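2-aminomuconic 6-semialdehyde dehydrogenase (Pseudomonas sp., PDB 7BZV) probably catalyses the NAD+-dependent oxidation of 2-aminomuconate 6-semialdehyde in the meta-cleavage breakdown of 2-aminophenol, and needs its tetrameric assembly to bind the cofactor. Local coordinates at residues W68-A73 with N112-L117; I103-A108 with P156-T161; A120-H125 with L136-R141; A377-D382 with I394-P399. One frame throughout, in Å; residues are numbered along the deposited sequence.

How the contacts relate
Contacts 1 and 2 share helix 95-119: contact 1 joins it to helix 62-78 and contact 2 to helix 156-169. Their centres lie about 13 Å apart, and A73 packs on I107 between them. Contact 2 is the more central, apolar but for one hydroxyl-to-carbonyl bond, and meets no other subunit. Contact 1 has a buried apolar half and a charged half facing a second subunit. Contact 3, which follows helix 95-119 in the chain, is a backbone-bonded hairpin about 30 Å from the chain's centre, reached by three other subunits. Contact 4, with its centre about 50 Å from that of contact 3, lies in another sheet, where a histidine and waters hold a loop within one chain.

Contact 1. Residues W68-A73 with N112-L117; sequences WLRRIA and NFADIL
R70 reaches D115 because its CG stands anti to its own carbonyl carbon (chi1 -74°) and the chain then runs extended from CG to NE, while the CG of D115 is likewise anti to its carbonyl carbon. These torsions bring the guanidinium edge to the carboxylate: R70 NH2 donates to D115 OD1 over 2.9 Å, with an angle of 152° at the hydrogen, and OD1 lies near the guanidinium plane. A water closes the pair into a small ring, accepting from R70 NE at 2.9 Å and donating to D115 OD1 at 2.7 Å. Beneath this polar group A114 supplies the packing: its CB lies 3.8 Å from R70 NE and 3.9 Å from L69 CB. L69 brings CD1 to within 3.7 Å of A114 CA and, at 4.4 Å, to L117 CD2. The axes of segments 68-73 and 112-117 approach to 9.0 Å and run nearly antiparallel, at 167°. Replacing R70 by an alanine is likely to take from D115 its cationic partner within the chain and to open a gap beside A114. In the assembly, R70 NH2 and D115 OD1 also form salt bridges with D115 and R70 of the second subunit. Two arginines and two aspartates therefore form one ionic cluster linking the helix pair to the subunit interface, in which the carboxylates probably offset the closeness of the two guanidinium groups.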
loop_
_atom_site.group_PDB
_atom_site.type_symbol
_atom_site.label_atom_id
_atom_site.label_comp_id
_atom_site.label_asym_id
_atom_site.label_seq_id
_atom_site.Cartn_x
_atom_site.Cartn_y
_atom_site.Cartn_z
ATOM N N TRP B 68 -15.303 16.646 -11.473
ATOM C CA TRP B 68 -15.799 16.490 -12.842
ATOM C C TRP B 68 -16.382 15.101 -13.042
ATOM O O TRP B 68 -17.467 14.944 -13.608
ATOM C CB TRP B 68 -14.667 16.719 -13.852
ATOM C CG TRP B 68 -14.330 18.139 -14.194
ATOM C CD1 TRP B 68 -13.126 18.765 -14.003
ATOM C CD2 TRP B 68 -15.179 19.090 -14.824
ATOM N NE1 TRP B 68 -13.189 20.063 -14.446
ATOM C CE2 TRP B 68 -14.433 20.283 -14.974
ATOM C CE3 TRP B 68 -16.499 19.052 -15.276
ATOM C CZ2 TRP B 68 -14.960 21.424 -15.559
ATOM C CZ3 TRP B 68 -17.020 20.182 -15.857
ATOM C CH2 TRP B 68 -16.259 21.357 -15.979
ATOM N N LEU B 69 -15.661 14.067 -12.571
ATOM C CA LEU B 69 -16.121 12.694 -12.765
ATOM C C LEU B 69 -17.473 12.493 -12.096
ATOM O O LEU B 69 -18.340 11.788 -12.621
ATOM C CB LEU B 69 -15.107 11.686 -12.194
ATOM C CG LEU B 69 -13.764 11.626 -12.919
ATOM C CD1 LEU B 69 -12.793 10.782 -12.071
ATOM C CD2 LEU B 69 -13.910 11.043 -14.266
ATOM N N ARG B 70 -17.658 13.097 -10.921
ATOM C CA ARG B 70 -18.935 12.989 -10.224
ATOM C C ARG B 70 -20.024 13.809 -10.919
ATOM O O ARG B 70 -21.182 13.390 -10.966
ATOM C CB ARG B 70 -18.743 13.411 -8.765
ATOM C CG ARG B 70 -18.010 12.365 -7.958
ATOM C CD ARG B 70 -17.553 12.868 -6.554
ATOM N NE ARG B 70 -16.848 11.822 -5.814
ATOM C CZ ARG B 70 -16.121 12.034 -4.716
ATOM N NH1 ARG B 70 -15.997 13.260 -4.199
ATOM N NH2 ARG B 70 -15.522 11.022 -4.134
ATOM N N ARG B 71 -19.679 14.982 -11.466
ATOM C CA ARG B 71 -20.679 15.759 -12.201
ATOM C C ARG B 71 -21.125 15.013 -13.447
ATOM O O ARG B 71 -22.312 15.024 -13.794
ATOM C CB ARG B 71 -20.120 17.132 -12.563
ATOM C CG ARG B 71 -19.583 17.873 -11.355
ATOM C CD ARG B 71 -20.068 19.292 -11.319
ATOM N NE ARG B 71 -19.297 20.159 -12.203
ATOM C CZ ARG B 71 -19.783 20.745 -13.292
ATOM N NH1 ARG B 71 -21.052 20.556 -13.642
ATOM N NH2 ARG B 71 -18.998 21.527 -14.024
ATOM N N ILE B 72 -20.187 14.339 -14.119
ATOM C CA ILE B 72 -20.544 13.487 -15.248
ATOM C C ILE B 72 -21.507 12.390 -14.814
ATOM O O ILE B 72 -22.541 12.152 -15.454
ATOM C CB ILE B 72 -19.287 12.887 -15.902
ATOM C CG1 ILE B 72 -18.532 13.966 -16.671
ATOM C CG2 ILE B 72 -19.687 11.695 -16.787
ATOM C CD1 ILE B 72 -17.055 13.611 -17.011
ATOM N N ALA B 73 -21.162 11.677 -13.742
ATOM C CA ALA B 73 -22.022 10.602 -13.279
ATOM C C ALA B 73 -23.404 11.125 -12.881
ATOM O O ALA B 73 -24.416 10.482 -13.166
ATOM C CB ALA B 73 -21.377 9.874 -12.100
ATOM N N ASN B 112 -16.739 5.313 -9.083
ATOM C CA ASN B 112 -15.676 4.512 -8.493
ATOM C C ASN B 112 -14.298 5.129 -8.754
ATOM O O ASN B 112 -13.430 5.121 -7.876
ATOM C CB ASN B 112 -15.717 3.089 -9.048
ATOM C CG ASN B 112 -16.972 2.275 -8.587
ATOM O OD1 ASN B 112 -17.152 1.124 -8.991
ATOM N ND2 ASN B 112 -17.822 2.876 -7.761
ATOM N N PHE B 113 -14.015 5.510 -9.997
ATOM C CA PHE B 113 -12.703 6.104 -10.265
ATOM C C PHE B 113 -12.577 7.491 -9.664
ATOM O O PHE B 113 -11.454 7.925 -9.385
ATOM C CB PHE B 113 -12.394 6.093 -11.781
ATOM C CG PHE B 113 -11.954 4.745 -12.245
ATOM C CD1 PHE B 113 -10.743 4.244 -11.816
ATOM C CD2 PHE B 113 -12.799 3.929 -12.978
ATOM C CE1 PHE B 113 -10.339 2.969 -12.144
ATOM C CE2 PHE B 113 -12.402 2.629 -13.318
ATOM C CZ PHE B 113 -11.174 2.157 -12.896
ATOM N N ALA B 114 -13.679 8.207 -9.454
ATOM C CA ALA B 114 -13.558 9.435 -8.679
ATOM C C ALA B 114 -13.019 9.149 -7.268
ATOM O O ALA B 114 -12.129 9.857 -6.777
ATOM C CB ALA B 114 -14.910 10.138 -8.626
ATOM N N ASP B 115 -13.561 8.118 -6.601
ATOM C CA ASP B 115 -13.101 7.726 -5.271
ATOM C C ASP B 115 -11.639 7.294 -5.298
ATOM O O ASP B 115 -10.843 7.707 -4.444
ATOM C CB ASP B 115 -13.961 6.568 -4.713
ATOM C CG ASP B 115 -15.391 6.959 -4.413
ATOM O OD1 ASP B 115 -15.733 8.159 -4.316
ATOM O OD2 ASP B 115 -16.222 6.044 -4.314
ATOM N N ILE B 116 -11.264 6.454 -6.267
ATOM C CA ILE B 116 -9.875 5.984 -6.363
ATOM C C ILE B 116 -8.916 7.142 -6.564
ATOM O O ILE B 116 -7.853 7.219 -5.942
ATOM C CB ILE B 116 -9.733 4.973 -7.507
ATOM C CG1 ILE B 116 -10.416 3.698 -7.021
ATOM C CG2 ILE B 116 -8.258 4.703 -7.849
ATOM C CD1 ILE B 116 -10.981 2.849 -8.069
ATOM N N LEU B 117 -9.287 8.082 -7.426
ATOM C CA LEU B 117 -8.437 9.254 -7.644
ATOM C C LEU B 117 -8.343 10.087 -6.385
ATOM O O LEU B 117 -7.262 10.562 -6.024
ATOM C CB LEU B 117 -8.994 10.096 -8.792
ATOM C CG LEU B 117 -8.231 11.376 -9.168
ATOM C CD1 LEU B 117 -6.789 11.084 -9.553
ATOM C CD2 LEU B 117 -9.007 12.123 -10.308
HETATM O O HOH W 1 -17.522 9.058 -6.160
#

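Contact 2. Residues I103-A108 with P156-T161; sequences IPRGIA and PLLLLT
I103 opens the contact with L157: its CD1 turns to 4.4 Å from L157 CD2, and L157 CD2 also lies 4.2 Å from I103 CA. R105 follows with its aliphatic part, CB resting 3.7 Å from CD1 of L158, and the two side chains run alongside each other in the same direction. The guanidinium continues beyond this pair to F447, bonding its carbonyl O and making a cation-pi contact with its ring. At G106 the two segments have their nearest CA atoms, its CA 4.1 Å from L158 CA; a CB here would fall 2.8 Å from L157 CD2, a clash, so the glycine makes room for that methyl. G106 O also accepts a bond of 2.9 Å from T161 OG1, which meets it in the carbonyl plane on a lone pair, at a C=O...O angle of 112°. The T161 chi1 of 65° sets OG1 between its backbone N and carbonyl carbon, and N109 ND2 bonds the same oxygen. With the axes of segments 103-108 and 156-161 7.9 Å apart and 14° from parallel, this is close packing to which the absence of a side chain at G106 probably contributes; helix 156-169 belongs to the beta-alpha-beta unit between parallel strands 134-150 and 173-177, as in the Rossmann-like cofactor domain of aldehyde dehydrogenases.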
loop_
_atom_site.group_PDB
_atom_site.type_symbol
_atom_site.label_atom_id
_atom_site.label_comp_id
_atom_site.label_asym_id
_atom_site.label_seq_id
_atom_site.Cartn_x
_atom_site.Cartn_y
_atom_site.Cartn_z
ATOM N N ILE B 103 -26.577 0.263 -17.517
ATOM C CA ILE B 103 -26.640 1.691 -17.234
ATOM C C ILE B 103 -26.095 1.921 -15.825
ATOM O O ILE B 103 -25.288 2.842 -15.636
ATOM C CB ILE B 103 -28.061 2.243 -17.404
ATOM C CG1 ILE B 103 -28.341 2.655 -18.856
ATOM C CG2 ILE B 103 -28.249 3.477 -16.552
ATOM C CD1 ILE B 103 -27.940 1.664 -19.919
ATOM N N PRO B 104 -26.500 1.141 -14.808
ATOM C CA PRO B 104 -25.959 1.400 -13.459
ATOM C C PRO B 104 -24.450 1.204 -13.347
ATOM O O PRO B 104 -23.787 2.051 -12.747
ATOM C CB PRO B 104 -26.718 0.405 -12.567
ATOM C CG PRO B 104 -28.075 0.216 -13.327
ATOM C CD PRO B 104 -27.619 0.179 -14.770
ATOM N N ARG B 105 -23.889 0.120 -13.895
ATOM C CA ARG B 105 -22.435 -0.034 -13.901
ATOM C C ARG B 105 -21.762 1.030 -14.759
ATOM O O ARG B 105 -20.674 1.515 -14.424
ATOM C CB ARG B 105 -22.053 -1.426 -14.387
ATOM C CG ARG B 105 -22.521 -2.552 -13.406
ATOM C CD ARG B 105 -21.887 -3.943 -13.729
ATOM N NE ARG B 105 -22.508 -5.039 -12.970
ATOM C CZ ARG B 105 -22.084 -6.308 -12.967
ATOM N NH1 ARG B 105 -21.013 -6.673 -13.665
ATOM N NH2 ARG B 105 -22.720 -7.220 -12.245
ATOM N N GLY B 106 -22.384 1.431 -15.854
ATOM C CA GLY B 106 -21.784 2.491 -16.653
ATOM C C GLY B 106 -21.632 3.786 -15.879
ATOM O O GLY B 106 -20.634 4.504 -16.025
ATOM N N ILE B 107 -22.626 4.110 -15.056
ATOM C CA ILE B 107 -22.557 5.308 -14.227
ATOM C C ILE B 107 -21.558 5.113 -13.096
ATOM O O ILE B 107 -20.791 6.020 -12.762
ATOM C CB ILE B 107 -23.953 5.628 -13.665
ATOM C CG1 ILE B 107 -24.883 6.157 -14.755
ATOM C CG2 ILE B 107 -23.875 6.605 -12.496
ATOM C CD1 ILE B 107 -26.401 6.024 -14.351
ATOM N N ALA B 108 -21.560 3.920 -12.497
ATOM C CA ALA B 108 -20.715 3.644 -11.344
ATOM C C ALA B 108 -19.245 3.715 -11.699
ATOM O O ALA B 108 -18.405 4.005 -10.824
ATOM C CB ALA B 108 -21.017 2.269 -10.762
ATOM N N PRO B 156 -21.947 -1.632 -24.642
ATOM C CA PRO B 156 -21.464 -0.348 -25.184
ATOM C C PRO B 156 -21.153 0.698 -24.115
ATOM O O PRO B 156 -20.025 1.208 -24.054
ATOM C CB PRO B 156 -22.612 0.109 -26.107
ATOM C CG PRO B 156 -23.363 -1.146 -26.458
ATOM C CD PRO B 156 -23.242 -2.039 -25.227
ATOM N N LEU B 157 -22.126 1.063 -23.281
ATOM C CA LEU B 157 -21.847 2.115 -22.308
ATOM C C LEU B 157 -20.878 1.637 -21.231
ATOM O O LEU B 157 -19.951 2.363 -20.857
ATOM C CB LEU B 157 -23.134 2.609 -21.645
ATOM C CG LEU B 157 -22.931 3.742 -20.646
ATOM C CD1 LEU B 157 -22.501 5.021 -21.331
ATOM C CD2 LEU B 157 -24.234 3.953 -19.866
ATOM N N LEU B 158 -21.097 0.434 -20.712
ATOM C CA LEU B 158 -20.322 -0.047 -19.570
ATOM C C LEU B 158 -18.818 -0.105 -19.883
ATOM O O LEU B 158 -17.995 0.433 -19.131
ATOM C CB LEU B 158 -20.856 -1.408 -19.165
ATOM C CG LEU B 158 -20.325 -2.065 -17.882
ATOM C CD1 LEU B 158 -21.276 -3.240 -17.552
ATOM C CD2 LEU B 158 -18.976 -2.565 -18.054
ATOM N N LEU B 159 -18.443 -0.746 -20.990
ATOM C CA LEU B 159 -17.024 -0.853 -21.358
ATOM C C LEU B 159 -16.456 0.463 -21.875
ATOM O O LEU B 159 -15.257 0.725 -21.713
ATOM C CB LEU B 159 -16.818 -1.951 -22.401
ATOM C CG LEU B 159 -16.972 -3.358 -21.790
ATOM C CD1 LEU B 159 -16.883 -4.464 -22.853
ATOM C CD2 LEU B 159 -15.961 -3.593 -20.666
ATOM N N LEU B 160 -17.277 1.303 -22.501
ATOM C CA LEU B 160 -16.828 2.655 -22.810
ATOM C C LEU B 160 -16.436 3.412 -21.549
ATOM O O LEU B 160 -15.320 3.951 -21.466
ATOM C CB LEU B 160 -17.914 3.402 -23.580
ATOM C CG LEU B 160 -17.645 4.880 -23.870
ATOM C CD1 LEU B 160 -16.348 5.033 -24.663
ATOM C CD2 LEU B 160 -18.817 5.540 -24.626
ATOM N N THR B 161 -17.343 3.512 -20.562
ATOM C CA THR B 161 -16.988 4.305 -19.395
ATOM C C THR B 161 -15.903 3.624 -18.547
ATOM O O THR B 161 -15.213 4.306 -17.785
ATOM C CB THR B 161 -18.216 4.632 -18.527
ATOM O OG1 THR B 161 -18.770 3.431 -17.981
ATOM C CG2 THR B 161 -19.274 5.369 -19.354
#

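Contact 3. Residues A120-H125 with L136-R141; sequences APVDSH and LNYAAR
S124 faces Y138 as a non-hydrogen-bonded antiparallel pair (CA to CA 4.3 Å) and H125 faces N137 as a hydrogen-bonded one, where N137 N donates to H125 O over 2.9 Å and H125 N to N137 O over 3.0 Å. On the other side of the S124-Y138 pair, A139 N donates to D123 O. The side chains add a second grip on N137 O: S124, its OG anti to the backbone N (chi1 167°), bonds this oxygen at 2.9 Å, and OG and H125 N come from opposite faces of the carbonyl plane. Beside S124, V122 CG1 packs 3.7 Å from Y138 CB and 3.6 Å from A139 O, the valine and tyrosine side chains lying alongside and directed the same way. D123 CB and A139 CB meet at 4.0 Å. Beyond the hairpin, Y138 OH bonds H430 and E434 of the fourth subunit, D123 OD2 bonds H470 of that subunit, and N137 OD1 takes N480 ND2 of its own chain. V122 and S124 also make backbone hydrogen bonds to the third subunit. Strands 124-128 and 134-150 are thus consistent with the oligomerisation hairpin of aldehyde dehydrogenases: backbone bonds fix the pairing, the doubly gripped N137 carbonyl ties a serine into it, and the polar ends of D123 and Y138 reach the fourth subunit.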
loop_
_atom_site.group_PDB
_atom_site.type_symbol
_atom_site.label_atom_id
_atom_site.label_comp_id
_atom_site.label_asym_id
_atom_site.label_seq_id
_atom_site.Cartn_x
_atom_site.Cartn_y
_atom_site.Cartn_z
ATOM N N ALA B 120 -5.777 8.403 -4.059
ATOM C CA ALA B 120 -4.570 7.800 -4.603
ATOM C C ALA B 120 -3.348 8.370 -3.890
ATOM O O ALA B 120 -3.219 9.594 -3.779
ATOM C CB ALA B 120 -4.483 8.094 -6.091
ATOM N N PRO B 121 -2.470 7.554 -3.408
ATOM C CA PRO B 121 -1.301 8.072 -2.697
ATOM C C PRO B 121 -0.146 8.345 -3.635
ATOM O O PRO B 121 -0.288 8.183 -4.848
ATOM C CB PRO B 121 -0.984 6.955 -1.697
ATOM C CG PRO B 121 -1.385 5.714 -2.413
ATOM C CD PRO B 121 -2.605 6.090 -3.260
ATOM N N VAL B 122 0.997 8.744 -3.096
ATOM C CA VAL B 122 2.208 8.939 -3.884
ATOM C C VAL B 122 3.135 7.775 -3.549
ATOM O O VAL B 122 3.424 7.530 -2.371
ATOM C CB VAL B 122 2.852 10.299 -3.597
ATOM C CG1 VAL B 122 4.222 10.438 -4.291
ATOM C CG2 VAL B 122 1.973 11.434 -4.106
ATOM N N ASP B 123 3.533 7.024 -4.582
ATOM C CA ASP B 123 4.513 5.938 -4.455
ATOM C C ASP B 123 5.893 6.534 -4.157
ATOM O O ASP B 123 6.429 7.339 -4.938
ATOM C CB ASP B 123 4.465 5.150 -5.767
ATOM C CG ASP B 123 5.335 3.875 -5.813
ATOM O OD1 ASP B 123 5.997 3.477 -4.839
ATOM O OD2 ASP B 123 5.335 3.246 -6.908
ATOM N N SER B 124 6.460 6.169 -3.013
ATOM C CA SER B 124 7.671 6.855 -2.580
ATOM C C SER B 124 8.563 5.956 -1.733
ATOM O O SER B 124 8.090 5.139 -0.935
ATOM C CB SER B 124 7.239 8.134 -1.838
ATOM O OG SER B 124 8.336 8.666 -1.150
ATOM N N HIS B 125 9.875 6.127 -1.921
ATOM C CA HIS B 125 10.889 5.440 -1.128
ATOM C C HIS B 125 12.002 6.431 -0.816
ATOM O O HIS B 125 12.240 7.409 -1.541
ATOM C CB HIS B 125 11.499 4.189 -1.838
ATOM C CG HIS B 125 10.585 2.989 -1.859
ATOM N ND1 HIS B 125 9.590 2.842 -2.801
ATOM C CD2 HIS B 125 10.531 1.874 -1.080
ATOM C CE1 HIS B 125 8.923 1.719 -2.572
ATOM N NE2 HIS B 125 9.481 1.103 -1.543
ATOM N N LEU B 136 15.302 11.313 -1.780
ATOM C CA LEU B 136 13.878 11.070 -1.747
ATOM C C LEU B 136 13.381 10.766 -3.159
ATOM O O LEU B 136 13.559 11.596 -4.061
ATOM C CB LEU B 136 13.141 12.286 -1.213
ATOM C CG LEU B 136 13.523 12.849 0.162
ATOM C CD1 LEU B 136 12.813 14.190 0.341
ATOM C CD2 LEU B 136 13.107 11.817 1.194
ATOM N N ASN B 137 12.681 9.640 -3.305
ATOM C CA ASN B 137 12.104 9.173 -4.563
ATOM C C ASN B 137 10.598 9.288 -4.450
ATOM O O ASN B 137 10.022 8.710 -3.527
ATOM C CB ASN B 137 12.406 7.683 -4.831
ATOM C CG ASN B 137 13.818 7.430 -5.186
ATOM O OD1 ASN B 137 14.185 7.473 -6.363
ATOM N ND2 ASN B 137 14.636 7.144 -4.186
ATOM N N TYR B 138 9.947 10.000 -5.368
ATOM C CA TYR B 138 8.485 10.012 -5.347
ATOM C C TYR B 138 7.976 10.050 -6.781
ATOM O O TYR B 138 8.557 10.722 -7.634
ATOM C CB TYR B 138 7.850 11.207 -4.513
ATOM C CG TYR B 138 8.126 12.608 -5.033
ATOM C CD1 TYR B 138 9.256 13.290 -4.624
ATOM C CD2 TYR B 138 7.243 13.258 -5.889
ATOM C CE1 TYR B 138 9.551 14.559 -5.093
ATOM C CE2 TYR B 138 7.521 14.546 -6.366
ATOM C CZ TYR B 138 8.669 15.187 -5.929
ATOM O OH TYR B 138 8.969 16.451 -6.371
ATOM N N ALA B 139 6.910 9.291 -7.045
ATOM C CA ALA B 139 6.403 9.122 -8.404
ATOM C C ALA B 139 5.359 10.209 -8.674
ATOM O O ALA B 139 4.381 10.351 -7.932
ATOM C CB ALA B 139 5.818 7.716 -8.592
ATOM N N ALA B 140 5.596 11.019 -9.680
ATOM C CA ALA B 140 4.627 12.021 -10.090
ATOM C C ALA B 140 3.824 11.451 -11.252
ATOM O O ALA B 140 4.395 10.914 -12.202
ATOM C CB ALA B 140 5.332 13.321 -10.480
ATOM N N ARG B 141 2.511 11.554 -11.165
ATOM C CA ARG B 141 1.609 11.027 -12.177
ATOM C C ARG B 141 1.173 12.195 -13.053
ATOM O O ARG B 141 0.660 13.189 -12.543
ATOM C CB ARG B 141 0.437 10.348 -11.464
ATOM C CG ARG B 141 -0.711 9.814 -12.270
ATOM C CD ARG B 141 -1.872 9.351 -11.309
ATOM N NE ARG B 141 -1.381 8.535 -10.184
ATOM C CZ ARG B 141 -1.066 7.247 -10.293
ATOM N NH1 ARG B 141 -1.200 6.646 -11.468
ATOM N NH2 ARG B 141 -0.613 6.560 -9.245
HETATM O O HOH W 2 2.579 7.506 -7.175
#

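Contact 4. Residues A377-D382 with I394-P399; sequences AGLSDD and ICHVTP
H396 and L379 tie the loop that leaves strand 374-377 to the neighbouring parallel strand 394-400, in the seven-stranded sheet consistent with the catalytic domain of aldehyde dehydrogenases. The connection between these two strands is a beta-alpha-beta crossover through the short helix 384-387, whose V386 packs on H396. From CB of H396 the ring is carried toward the loop, CG being anti to the backbone N (chi1 -179°). CD2 then comes 3.6 Å from A377 CA, and CE1, on the far side of the ring nitrogen, lies 3.3 Å from L379 O. At the tip, NE2 accepts from L379 N over 2.9 Å at 156°, the donor 20° out of the ring plane. L379 CB covers the same nitrogen at 3.5 Å. As NE2 serves as acceptor, the imidazole is probably neutral with its proton on ND1. A leucine in place of H396 would probably leave L379 N without its acceptor and free this turn of the loop to shift. G378, between these points, has a positive phi at which a side chain would jam against the preceding carbonyl. Away from the ring, A377 CB packs on V397 CG1, and one water joins L379 O to T398 OG1. The remaining link is another water, between the loop and the strand, that accepts from G378 N and donates to V397 O at 2.6 Å.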
loop_
_atom_site.group_PDB
_atom_site.type_symbol
_atom_site.label_atom_id
_atom_site.label_comp_id
_atom_site.label_asym_id
_atom_site.label_seq_id
_atom_site.Cartn_x
_atom_site.Cartn_y
_atom_site.Cartn_z
ATOM N N ALA B 377 -23.711 -31.325 -25.954
ATOM C CA ALA B 377 -22.998 -32.332 -25.186
ATOM C C ALA B 377 -22.472 -33.398 -26.135
ATOM O O ALA B 377 -22.843 -33.458 -27.310
ATOM C CB ALA B 377 -23.909 -32.957 -24.124
ATOM N N GLY B 378 -21.626 -34.259 -25.608
ATOM C CA GLY B 378 -21.188 -35.426 -26.333
ATOM C C GLY B 378 -19.852 -35.296 -27.032
ATOM O O GLY B 378 -19.390 -36.276 -27.623
ATOM N N LEU B 379 -19.221 -34.133 -27.015
ATOM C CA LEU B 379 -18.022 -33.971 -27.824
ATOM C C LEU B 379 -16.761 -34.070 -26.971
ATOM O O LEU B 379 -16.786 -33.978 -25.738
ATOM C CB LEU B 379 -18.051 -32.640 -28.574
ATOM C CG LEU B 379 -19.272 -32.441 -29.472
ATOM C CD1 LEU B 379 -19.220 -31.086 -30.160
ATOM C CD2 LEU B 379 -19.397 -33.586 -30.506
ATOM N N SER B 380 -15.643 -34.268 -27.652
ATOM C CA SER B 380 -14.357 -34.296 -26.991
ATOM C C SER B 380 -13.904 -32.872 -26.678
ATOM O O SER B 380 -14.422 -31.886 -27.211
ATOM C CB SER B 380 -13.314 -34.980 -27.877
ATOM O OG SER B 380 -12.689 -34.000 -28.682
ATOM N N ASP B 381 -12.894 -32.769 -25.823
ATOM C CA ASP B 381 -12.321 -31.464 -25.524
ATOM C C ASP B 381 -11.657 -30.835 -26.740
ATOM O O ASP B 381 -11.298 -29.648 -26.691
ATOM C CB ASP B 381 -11.296 -31.577 -24.392
ATOM C CG ASP B 381 -11.920 -31.876 -23.052
ATOM O OD1 ASP B 381 -13.158 -31.771 -22.886
ATOM O OD2 ASP B 381 -11.146 -32.200 -22.146
ATOM N N ASP B 382 -11.471 -31.597 -27.821
ATOM C CA ASP B 382 -10.748 -31.095 -28.981
ATOM C C ASP B 382 -11.657 -30.596 -30.101
ATOM O O ASP B 382 -11.156 -29.970 -31.043
ATOM C CB ASP B 382 -9.812 -32.184 -29.548
ATOM C CG ASP B 382 -8.702 -32.547 -28.581
ATOM O OD1 ASP B 382 -7.998 -31.618 -28.133
ATOM O OD2 ASP B 382 -8.539 -33.743 -28.253
ATOM N N ILE B 394 -24.670 -20.277 -25.678
ATOM C CA ILE B 394 -24.400 -21.700 -25.879
ATOM C C ILE B 394 -23.263 -22.142 -24.972
ATOM O O ILE B 394 -22.387 -21.356 -24.607
ATOM C CB ILE B 394 -24.067 -22.019 -27.356
ATOM C CG1 ILE B 394 -23.734 -23.502 -27.546
ATOM C CG2 ILE B 394 -22.874 -21.179 -27.841
ATOM C CD1 ILE B 394 -23.696 -23.970 -29.015
ATOM N N CYS B 395 -23.315 -23.402 -24.562
ATOM C CA CYS B 395 -22.152 -24.031 -23.963
ATOM C C CYS B 395 -22.127 -25.477 -24.392
ATOM O O CYS B 395 -23.135 -26.015 -24.863
ATOM C CB CYS B 395 -22.160 -23.942 -22.433
ATOM S SG CYS B 395 -23.484 -24.939 -21.658
ATOM N N HIS B 396 -20.969 -26.103 -24.205
ATOM C CA HIS B 396 -20.813 -27.553 -24.227
ATOM C C HIS B 396 -20.639 -28.058 -22.798
ATOM O O HIS B 396 -19.792 -27.552 -22.060
ATOM C CB HIS B 396 -19.616 -27.977 -25.088
ATOM C CG HIS B 396 -19.431 -29.457 -25.153
ATOM N ND1 HIS B 396 -18.518 -30.124 -24.368
ATOM C CD2 HIS B 396 -20.050 -30.402 -25.895
ATOM C CE1 HIS B 396 -18.597 -31.418 -24.610
ATOM N NE2 HIS B 396 -19.506 -31.609 -25.547
ATOM N N VAL B 397 -21.438 -29.040 -22.391
ATOM C CA VAL B 397 -21.349 -29.583 -21.039
ATOM C C VAL B 397 -20.778 -31.003 -21.089
ATOM O O VAL B 397 -21.167 -31.815 -21.937
ATOM C CB VAL B 397 -22.718 -29.512 -20.322
ATOM C CG1 VAL B 397 -23.738 -30.340 -21.026
ATOM C CG2 VAL B 397 -22.592 -29.918 -18.887
ATOM N N THR B 398 -19.868 -31.306 -20.157
ATOM C CA THR B 398 -19.146 -32.580 -20.143
ATOM C C THR B 398 -18.929 -32.987 -18.693
ATOM O O THR B 398 -18.770 -32.118 -17.827
ATOM C CB THR B 398 -17.798 -32.444 -20.898
ATOM O OG1 THR B 398 -17.058 -33.677 -20.952
ATOM C CG2 THR B 398 -16.928 -31.348 -20.235
ATOM N N PRO B 399 -18.937 -34.277 -18.389
ATOM C CA PRO B 399 -18.613 -34.714 -17.026
ATOM C C PRO B 399 -17.114 -34.747 -16.765
ATOM O O PRO B 399 -16.294 -34.891 -17.675
ATOM C CB PRO B 399 -19.187 -36.140 -16.965
ATOM C CG PRO B 399 -19.055 -36.642 -18.400
ATOM C CD PRO B 399 -19.256 -35.407 -19.285
HETATM O O HOH W 3 -20.713 -34.232 -22.882
HETATM O O HOH W 4 -18.211 -34.961 -23.554
#